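Local coordinates for 5'-tyrosyl-DNA phosphodiesterase (Caenorhabditis elegans, PDB 4FVA), which belongs to the endonuclease/exonuclease/phosphatase family of DNase I-like proteins and carries a bound magnesium ion in this structure, at residues A[16-21]-A[47-52]; A[167-172]-A[211-216]. All coordinates share one frame; numbering follows the deposited sequence.

Contact 1: residues A[16-21]-A[47-52]. With MG (magnesium ion), chain F.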
loop_
_atom_site.group_PDB
_atom_site.type_symbol
_atom_site.label_atom_id
_atom_site.label_comp_id
_atom_site.label_asym_id
_atom_site.label_seq_id
_atom_site.Cartn_x
_atom_site.Cartn_y
_atom_site.Cartn_z
ATOM N N VAL A 16 7.966 -3.737 3.699
ATOM C CA VAL A 16 6.762 -3.580 2.907
ATOM C C VAL A 16 6.603 -2.113 2.560
ATOM O O VAL A 16 6.647 -1.242 3.441
ATOM C CB VAL A 16 5.514 -4.058 3.651
ATOM C CG1 VAL A 16 4.278 -3.927 2.735
ATOM C CG2 VAL A 16 5.688 -5.501 4.128
ATOM N N MET A 17 6.443 -1.850 1.270
ATOM C CA MET A 17 6.276 -0.500 0.753
ATOM C C MET A 17 4.904 -0.419 0.101
ATOM O O MET A 17 4.461 -1.389 -0.525
ATOM C CB MET A 17 7.369 -0.191 -0.272
ATOM C CG MET A 17 7.245 1.185 -0.929
ATOM S SD MET A 17 8.736 1.514 -1.866
ATOM C CE MET A 17 8.180 2.852 -2.917
ATOM N N SER A 18 4.216 0.712 0.282
ATOM C CA SER A 18 2.899 0.934 -0.330
ATOM C C SER A 18 2.836 2.320 -0.956
ATOM O O SER A 18 3.306 3.298 -0.354
ATOM C CB SER A 18 1.782 0.775 0.699
ATOM O OG SER A 18 0.513 1.006 0.107
ATOM N N TRP A 19 2.240 2.418 -2.144
ATOM C CA TRP A 19 2.278 3.670 -2.894
ATOM C C TRP A 19 1.100 3.817 -3.840
ATOM O O TRP A 19 0.873 2.968 -4.709
ATOM C CB TRP A 19 3.576 3.738 -3.704
ATOM C CG TRP A 19 4.061 5.117 -4.027
ATOM C CD1 TRP A 19 3.425 6.315 -3.771
ATOM C CD2 TRP A 19 5.305 5.452 -4.660
ATOM N NE1 TRP A 19 4.203 7.358 -4.206
ATOM C CE2 TRP A 19 5.364 6.861 -4.749
ATOM C CE3 TRP A 19 6.379 4.696 -5.149
ATOM C CZ2 TRP A 19 6.464 7.532 -5.302
ATOM C CZ3 TRP A 19 7.470 5.361 -5.706
ATOM C CH2 TRP A 19 7.501 6.772 -5.777
ATOM N N ASN A 20 0.352 4.900 -3.663
ATOM C CA ASN A 20 -0.634 5.287 -4.658
ATOM C C ASN A 20 0.128 6.074 -5.701
ATOM O O ASN A 20 0.630 7.166 -5.405
ATOM C CB ASN A 20 -1.758 6.109 -4.023
ATOM C CG ASN A 20 -2.750 6.629 -5.044
ATOM O OD1 ASN A 20 -2.379 6.937 -6.177
ATOM N ND2 ASN A 20 -4.023 6.716 -4.651
ATOM N N ILE A 21 0.243 5.517 -6.905
ATOM C CA ILE A 21 1.126 6.119 -7.907
ATOM C C ILE A 21 0.427 7.103 -8.864
ATOM O O ILE A 21 1.019 7.578 -9.846
ATOM C CB ILE A 21 1.934 5.056 -8.679
ATOM C CG1 ILE A 21 1.028 4.146 -9.499
ATOM C CG2 ILE A 21 2.847 4.242 -7.687
ATOM C CD1 ILE A 21 1.782 3.110 -10.305
ATOM N N ILE A 47 8.387 -6.478 -0.410
ATOM C CA ILE A 47 6.991 -6.550 -0.809
ATOM C C ILE A 47 6.528 -5.140 -1.144
ATOM O O ILE A 47 6.826 -4.196 -0.416
ATOM C CB ILE A 47 6.120 -7.141 0.321
ATOM C CG1 ILE A 47 6.538 -8.589 0.616
ATOM C CG2 ILE A 47 4.634 -7.089 -0.039
ATOM C CD1 ILE A 47 6.010 -9.101 1.945
ATOM N N LEU A 48 5.815 -4.997 -2.252
ATOM C CA LEU A 48 5.356 -3.685 -2.676
ATOM C C LEU A 48 3.878 -3.702 -3.031
ATOM O O LEU A 48 3.448 -4.507 -3.857
ATOM C CB LEU A 48 6.187 -3.193 -3.867
ATOM C CG LEU A 48 5.728 -1.920 -4.587
ATOM C CD1 LEU A 48 5.962 -0.681 -3.685
ATOM C CD2 LEU A 48 6.452 -1.758 -5.933
ATOM N N PHE A 49 3.111 -2.822 -2.383
ATOM C CA PHE A 49 1.710 -2.573 -2.727
ATOM C C PHE A 49 1.581 -1.322 -3.602
ATOM O O PHE A 49 2.096 -0.271 -3.238
ATOM C CB PHE A 49 0.891 -2.326 -1.452
ATOM C CG PHE A 49 0.698 -3.539 -0.580
ATOM C CD1 PHE A 49 1.211 -4.776 -0.933
ATOM C CD2 PHE A 49 -0.013 -3.427 0.617
ATOM C CE1 PHE A 49 1.005 -5.899 -0.115
ATOM C CE2 PHE A 49 -0.219 -4.538 1.441
ATOM C CZ PHE A 49 0.290 -5.779 1.073
ATOM N N LEU A 50 0.874 -1.414 -4.728
ATOM C CA LEU A 50 0.558 -0.222 -5.532
ATOM C C LEU A 50 -0.951 -0.019 -5.633
ATOM O O LEU A 50 -1.704 -0.997 -5.663
ATOM C CB LEU A 50 1.123 -0.344 -6.951
ATOM C CG LEU A 50 2.635 -0.573 -7.070
ATOM C CD1 LEU A 50 3.010 -0.741 -8.540
ATOM C CD2 LEU A 50 3.383 0.616 -6.446
ATOM N N GLN A 51 -1.375 1.243 -5.706
ATOM C CA GLN A 51 -2.757 1.595 -5.998
ATOM C C GLN A 51 -2.812 2.629 -7.129
ATOM O O GLN A 51 -1.824 3.327 -7.394
ATOM C CB GLN A 51 -3.467 2.131 -4.745
ATOM C CG GLN A 51 -3.318 1.268 -3.505
ATOM C CD GLN A 51 -2.060 1.566 -2.708
ATOM O OE1 GLN A 51 -1.617 2.720 -2.637
ATOM N NE2 GLN A 51 -1.476 0.517 -2.093
ATOM N N GLU A 52 -3.975 2.750 -7.767
ATOM C CA GLU A 52 -4.142 3.622 -8.931
ATOM C C GLU A 52 -3.111 3.343 -10.015
ATOM O O GLU A 52 -2.520 4.263 -10.576
ATOM C CB GLU A 52 -4.118 5.110 -8.540
ATOM C CG GLU A 52 -5.484 5.623 -8.127
ATOM C CD GLU A 52 -5.545 7.119 -8.011
ATOM O OE1 GLU A 52 -5.152 7.829 -8.978
ATOM O OE2 GLU A 52 -5.973 7.581 -6.929
HETATM MG MG MG F . -4.885 10.329 -8.473
HETATM O O HOH W 1 -0.375 3.518 -0.394
HETATM O O HOH W 2 -3.276 9.732 -6.654
HETATM O O HOH W 3 -6.103 11.849 -10.124
#
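Strands 16-20 and 47-51 run parallel, paired from Val-16 with Ile-47 to Asn-20 with Gln-51, their axes 4.6 Å apart at closest and 13° from parallel. Backbone bonds alternate along the pair, from Met-17 N to Ile-47 O through to Ile-21 N on Gln-51 O. The tightest joins Phe-49 N to Met-17 O at 2.7 Å. The face of Met-17, Leu-48, Trp-19 and Leu-50 is largely apolar, though Trp-19 NE1 donates to His-247 O. Leu-48 lies beside Met-17 and points the same way, with its CD1 3.6 Å from Met-17 CG. Leu-50 CD2 touches Ile-21 CG2 at 3.9 Å, and the same methyl of Ile-21 sits over the rim of one Trp-19 ring face. Helix 29-43 packs on this face, completing a beta-alpha-beta unit with strands 13-20 and 47-53.

The other face turns polar toward the C-terminal ends. Gln-51 bends at chi2 (86°), which brings its amide back over the neighbouring strand. Its NE2 donates in the amide plane to Ser-18 OG at 3.0 Å, and also bonds Asn-124. Water 1 links Ser-18 OG to Gln-51 OE1, closing a small ring of bonds. Asn-20 ND2 lies 3.1 Å from Glu-52 OE2, in a nearly straight bond whose acceptor position is less certain. ND2 also bonds Asp-165.

Glu-52 OE1 binds the magnesium ion at 2.6 Å. Asn-20 OD1 accepts from the backbone N of Asp-22 and lies near water 2, a ligand of the metal. These adjacent parallel strand ends thus place Glu-52 on the magnesium ion beside Asp-22, another ligand.

Contact 2: residues A[167-172]-A[211-216]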
loop_
_atom_site.group_PDB
_atom_site.type_symbol
_atom_site.label_atom_id
_atom_site.label_comp_id
_atom_site.label_asym_id
_atom_site.label_seq_id
_atom_site.Cartn_x
_atom_site.Cartn_y
_atom_site.Cartn_z
ATOM N N ASN A 167 -7.508 6.203 2.509
ATOM C CA ASN A 167 -8.296 7.437 2.420
ATOM C C ASN A 167 -8.960 7.839 3.728
ATOM O O ASN A 167 -10.029 8.465 3.724
ATOM C CB ASN A 167 -9.347 7.332 1.314
ATOM C CG ASN A 167 -8.811 7.775 -0.034
ATOM O OD1 ASN A 167 -8.163 8.818 -0.135
ATOM N ND2 ASN A 167 -9.051 6.971 -1.067
ATOM N N LEU A 168 -8.317 7.489 4.839
ATOM C CA LEU A 168 -8.910 7.651 6.165
ATOM C C LEU A 168 -8.675 9.021 6.780
ATOM O O LEU A 168 -7.611 9.626 6.599
ATOM C CB LEU A 168 -8.374 6.584 7.139
ATOM C CG LEU A 168 -8.846 5.126 7.014
ATOM C CD1 LEU A 168 -8.067 4.185 7.964
ATOM C CD2 LEU A 168 -10.355 4.998 7.235
ATOM N N ARG A 169 -9.691 9.515 7.482
ATOM C CA ARG A 169 -9.479 10.507 8.527
ATOM C C ARG A 169 -9.474 9.676 9.819
ATOM O O ARG A 169 -10.204 8.686 9.907
ATOM C CB ARG A 169 -10.611 11.532 8.520
ATOM C CG ARG A 169 -11.495 11.485 7.261
ATOM C CD ARG A 169 -10.892 12.233 6.071
ATOM N NE ARG A 169 -10.947 11.453 4.831
ATOM C CZ ARG A 169 -11.073 11.978 3.610
ATOM N NH1 ARG A 169 -11.173 13.294 3.456
ATOM N NH2 ARG A 169 -11.107 11.186 2.537
ATOM N N ASP A 170 -8.652 10.032 10.805
ATOM C CA ASP A 170 -8.501 9.172 11.995
ATOM C C ASP A 170 -9.803 8.786 12.717
ATOM O O ASP A 170 -9.916 7.680 13.255
ATOM C CB ASP A 170 -7.499 9.761 12.991
ATOM C CG ASP A 170 -6.088 9.237 12.767
ATOM O OD1 ASP A 170 -5.821 8.083 13.175
ATOM O OD2 ASP A 170 -5.253 9.964 12.188
ATOM N N GLU A 171 -10.769 9.698 12.752
ATOM C CA GLU A 171 -12.035 9.431 13.425
ATOM C C GLU A 171 -12.822 8.332 12.715
ATOM O O GLU A 171 -13.831 7.851 13.233
ATOM C CB GLU A 171 -12.874 10.704 13.491
ATOM C CG GLU A 171 -13.282 11.242 12.129
ATOM C CD GLU A 171 -12.112 11.843 11.366
ATOM O OE1 GLU A 171 -10.954 11.681 11.814
ATOM O OE2 GLU A 171 -12.353 12.490 10.325
ATOM N N GLU A 172 -12.387 7.965 11.511
ATOM C CA GLU A 172 -13.073 6.935 10.732
ATOM C C GLU A 172 -12.633 5.506 11.083
ATOM O O GLU A 172 -13.316 4.542 10.726
ATOM C CB GLU A 172 -12.904 7.179 9.227
ATOM C CG GLU A 172 -13.580 8.448 8.714
ATOM C CD GLU A 172 -13.299 8.726 7.234
ATOM O OE1 GLU A 172 -12.268 8.244 6.705
ATOM O OE2 GLU A 172 -14.116 9.431 6.599
ATOM N N ALA A 211 -4.085 20.820 2.611
ATOM C CA ALA A 211 -4.720 19.759 3.358
ATOM C C ALA A 211 -3.635 18.723 3.568
ATOM O O ALA A 211 -2.856 18.457 2.654
ATOM C CB ALA A 211 -5.891 19.192 2.596
ATOM N N LYS A 212 -3.576 18.146 4.763
ATOM C CA LYS A 212 -2.600 17.098 5.061
ATOM C C LYS A 212 -3.318 15.890 5.644
ATOM O O LYS A 212 -4.113 16.030 6.572
ATOM C CB LYS A 212 -1.558 17.593 6.073
ATOM C CG LYS A 212 -0.569 18.608 5.531
ATOM C CD LYS A 212 0.693 18.695 6.387
ATOM C CE LYS A 212 0.429 19.318 7.750
ATOM N NZ LYS A 212 1.696 19.548 8.510
ATOM N N MET A 213 -3.021 14.700 5.132
ATOM C CA MET A 213 -3.708 13.508 5.618
ATOM C C MET A 213 -2.785 12.304 5.680
ATOM O O MET A 213 -1.802 12.215 4.942
ATOM C CB MET A 213 -4.929 13.192 4.745
ATOM C CG MET A 213 -5.897 14.360 4.611
ATOM S SD MET A 213 -6.670 14.717 6.204
ATOM C CE MET A 213 -7.718 13.283 6.424
ATOM N N ARG A 214 -3.092 11.389 6.593
ATOM C CA ARG A 214 -2.393 10.125 6.657
ATOM C C ARG A 214 -3.273 9.067 6.024
ATOM O O ARG A 214 -3.784 8.175 6.707
ATOM C CB ARG A 214 -2.047 9.772 8.101
ATOM C CG ARG A 214 -1.149 8.557 8.221
ATOM C CD ARG A 214 -0.450 8.511 9.577
ATOM N NE ARG A 214 -1.332 8.072 10.659
ATOM C CZ ARG A 214 -1.525 6.798 10.991
ATOM N NH1 ARG A 214 -0.919 5.829 10.304
ATOM N NH2 ARG A 214 -2.332 6.487 12.000
ATOM N N PHE A 215 -3.419 9.178 4.708
ATOM C CA PHE A 215 -4.303 8.332 3.921
ATOM C C PHE A 215 -3.728 6.931 3.762
ATOM O O PHE A 215 -4.459 5.953 3.689
ATOM C CB PHE A 215 -4.505 8.946 2.530
ATOM C CG PHE A 215 -5.494 10.098 2.484
ATOM C CD1 PHE A 215 -6.486 10.231 3.445
ATOM C CD2 PHE A 215 -5.435 11.036 1.445
ATOM C CE1 PHE A 215 -7.400 11.286 3.379
ATOM C CE2 PHE A 215 -6.346 12.094 1.371
ATOM C CZ PHE A 215 -7.326 12.216 2.341
ATOM N N ASP A 216 -2.408 6.852 3.674
ATOM C CA ASP A 216 -1.747 5.598 3.379
ATOM C C ASP A 216 -1.236 4.955 4.661
ATOM O O ASP A 216 -0.491 5.571 5.417
ATOM C CB ASP A 216 -0.619 5.863 2.386
ATOM C CG ASP A 216 -1.110 6.615 1.161
ATOM O OD1 ASP A 216 -1.652 5.947 0.265
ATOM O OD2 ASP A 216 -0.991 7.867 1.100
HETATM O O HOH W 4 -5.717 11.028 8.061
#
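Phe-215 fits against the loop at Asn-167 and Leu-168, and its ring is at the centre of the contact. Asn-167 OD1 stands 3.8 Å above the centre of one face, with the amide turned 70° from the ring plane. Met-213 CB, from the ring's own segment, covers the opposite face. Leu-168 O comes to the ring edge, 3.4 Å from Phe-215 CD1.

The Arg-169 guanidinium meets the ring obliquely. Phe-215 CE1 lies over one face of the guanidinium, near its rim, with the two planes 53° apart. NH2 of Arg-169 donates to Asn-167 O at 3.2 Å, from above the carbonyl plane. Arg-169 CD is 3.4 Å from Met-213 CE. The arginine rotamer is uncertain, because chi1 (-13°) is close to eclipsed.

Direct polar links across the contact are few. Asn-167 N makes a weak bond to Phe-215 O at 3.3 Å. Water 4 is a firmer bridge, donating to Leu-168 O and accepting from Arg-214 N. Asp-170 OD1 and Arg-214 NH2 are 4.0 Å apart, too far for a salt bridge, and Asp-170 is poorly ordered, which makes its position unsure. Arg-214 pairs instead with Asp-182.

Within the loop, Arg-169 N donates to Glu-172 OE1, and Arg-134 and Arg-137 of helix 134-154 hold the Glu-172 carboxylate. Asn-167 ND2 bonds Leu-127 O. The Phe-215 ring also meets that of Trp-197, of strand 197-198. The loop after strand 159-163 thus lies between helix 134-154 and the start of strand 212-221.

How the contacts relate
Both segments of contact 1 precede both segments of contact 2 in the sequence, and the centres of the two contacts lie about 17 Å apart. They belong to different sheets. Contact 1 is the inner parallel pair of the six-strand sheet, within the beta-alpha-beta unit of strand 13-20, helix 29-43 and strand 47-53. Contact 2 joins a loop to strand 212-221 of the other mixed sheet. The two meet where Asn-20 CB packs 4.3 Å from Asp-216 OD1. Asp-216 also bonds His-247, whose backbone O receives Trp-19 NE1. The two-sheet arrangement suits a DNase I-like fold. Contact 1 contributes to the magnesium site, and contact 2 lies at the start of strand 212-221.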